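Local atomic coordinates of McyG protein (Microcystis aeruginosa PCC 7806, PDB entry 4R0M), a protein that activates phenylalanine, and probably related phenylpropanoid starters, as acyl-adenylates for transfer to its carrier domain in microcystin assembly. Residues E21-A26 / D50-A55. Numbering follows the deposited sequence.
Sequences EVLETA and DLYQDA
Two helices of the N-terminal part of an ANL-type adenylation domain, 19-27 and 48-64, pack here through Leu23 and Glu24 on one and Leu51 and Tyr52 on the other. Between them the chain runs through the beta hairpin of strands 33-37 and 43-47, at one border of the large mixed sheet, and the axes of segments 21-26 and 50-55 run at 133° to each other and come within 9.9 Å. Leu23 sits at the middle of the interface and divides its two methyls between the adjacent residues Leu51 and Tyr52. CD1 of Leu23 meets CD2 of Leu51 at 3.8 Å, while Leu23 CD2 comes to the ring edge of Tyr52, nearly in the ring plane and 4.0 Å from Tyr52 CD1. Both leucines and the tyrosine carry CG anti to the backbone N (chi1 176° for Leu23), which directs their ends to the interface between the helices. Trp88 and Leu92 of helix 80-93 and Val238 of helix 227-240 also pack on Leu23, so its side chain lies where these helices meet helix 19-27. On the more exposed flank Leu168 touches both Glu24 and Tyr52. No hydrogen bond crosses between the segments. Glu24 contributes mainly through its aliphatic part: its extended chain slants past the tyrosine, the carboxylate plane is turned 83° from the ring, and CG of Glu24 lies 3.9 Å from CE1 of Tyr52.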
# COMPACT_ATOMS: atom_id res chain seq x y z
N GLU A 21 0.51 6.59 -25.03
CA GLU A 21 0.54 5.54 -26.05
C GLU A 21 -0.07 4.23 -25.55
O GLU A 21 -0.76 3.53 -26.30
CB GLU A 21 1.97 5.30 -26.54
CG GLU A 21 2.54 6.45 -27.36
CD GLU A 21 4.05 6.41 -27.50
OE1 GLU A 21 4.68 5.43 -27.05
OE2 GLU A 21 4.62 7.37 -28.06
N VAL A 22 0.20 3.91 -24.28
CA VAL A 22 -0.35 2.71 -23.64
C VAL A 22 -1.88 2.76 -23.57
O VAL A 22 -2.55 1.77 -23.87
CB VAL A 22 0.28 2.50 -22.24
CG1 VAL A 22 -0.55 1.55 -21.39
CG2 VAL A 22 1.70 1.98 -22.38
N LEU A 23 -2.43 3.91 -23.20
CA LEU A 23 -3.88 4.10 -23.15
C LEU A 23 -4.51 4.10 -24.54
O LEU A 23 -5.59 3.55 -24.74
CB LEU A 23 -4.24 5.38 -22.38
CG LEU A 23 -5.71 5.80 -22.31
CD1 LEU A 23 -6.57 4.75 -21.62
CD2 LEU A 23 -5.85 7.14 -21.61
N GLU A 24 -3.82 4.73 -25.50
CA GLU A 24 -4.28 4.77 -26.89
C GLU A 24 -4.35 3.37 -27.52
O GLU A 24 -5.32 3.05 -28.21
CB GLU A 24 -3.39 5.70 -27.72
CG GLU A 24 -3.70 7.18 -27.50
CD GLU A 24 -2.50 8.08 -27.75
OE1 GLU A 24 -1.48 7.61 -28.29
OE2 GLU A 24 -2.58 9.28 -27.39
N THR A 25 -3.34 2.55 -27.25
CA THR A 25 -3.34 1.14 -27.65
C THR A 25 -4.53 0.39 -27.04
O THR A 25 -5.14 -0.46 -27.70
CB THR A 25 -2.01 0.45 -27.23
OG1 THR A 25 -0.91 1.15 -27.82
CG2 THR A 25 -1.97 -1.01 -27.68
N ALA A 26 -4.86 0.72 -25.79
CA ALA A 26 -5.93 0.04 -25.05
C ALA A 26 -7.34 0.37 -25.56
O ALA A 26 -8.25 -0.44 -25.42
CB ALA A 26 -5.83 0.36 -23.57
N ASP A 50 -13.91 5.08 -23.61
CA ASP A 50 -14.66 6.06 -22.81
C ASP A 50 -13.76 6.81 -21.83
O ASP A 50 -13.88 8.02 -21.66
CB ASP A 50 -15.80 5.39 -22.04
CG ASP A 50 -16.88 4.82 -22.95
OD1 ASP A 50 -17.49 5.59 -23.72
OD2 ASP A 50 -17.12 3.60 -22.88
N LEU A 51 -12.85 6.07 -21.19
CA LEU A 51 -11.89 6.64 -20.25
C LEU A 51 -11.02 7.68 -20.95
O LEU A 51 -10.85 8.80 -20.46
CB LEU A 51 -11.02 5.54 -19.62
CG LEU A 51 -9.78 5.96 -18.82
CD1 LEU A 51 -10.16 6.60 -17.49
CD2 LEU A 51 -8.87 4.76 -18.60
N TYR A 52 -10.48 7.30 -22.11
CA TYR A 52 -9.67 8.19 -22.94
C TYR A 52 -10.42 9.47 -23.29
O TYR A 52 -9.88 10.57 -23.16
CB TYR A 52 -9.20 7.45 -24.20
CG TYR A 52 -8.48 8.31 -25.22
CD1 TYR A 52 -7.15 8.68 -25.04
CD2 TYR A 52 -9.14 8.74 -26.37
CE1 TYR A 52 -6.50 9.47 -25.98
CE2 TYR A 52 -8.49 9.52 -27.32
CZ TYR A 52 -7.17 9.88 -27.12
OH TYR A 52 -6.53 10.66 -28.05
N GLN A 53 -11.68 9.32 -23.73
CA GLN A 53 -12.51 10.47 -24.09
C GLN A 53 -12.81 11.36 -22.88
O GLN A 53 -12.80 12.58 -22.99
CB GLN A 53 -13.81 10.03 -24.77
CG GLN A 53 -13.66 9.40 -26.15
CD GLN A 53 -13.00 10.30 -27.18
OE1 GLN A 53 -13.16 11.52 -27.16
NE2 GLN A 53 -12.27 9.69 -28.11
N ASP A 54 -13.07 10.72 -21.74
CA ASP A 54 -13.34 11.42 -20.48
C ASP A 54 -12.11 12.20 -20.02
O ASP A 54 -12.21 13.37 -19.64
CB ASP A 54 -13.77 10.41 -19.41
CG ASP A 54 -14.42 11.07 -18.19
OD1 ASP A 54 -14.72 12.28 -18.22
OD2 ASP A 54 -14.63 10.35 -17.19
N ALA A 55 -10.95 11.55 -20.09
CA ALA A 55 -9.67 12.18 -19.74
C ALA A 55 -9.37 13.44 -20.56
O ALA A 55 -8.90 14.43 -20.02
CB ALA A 55 -8.54 11.17 -19.87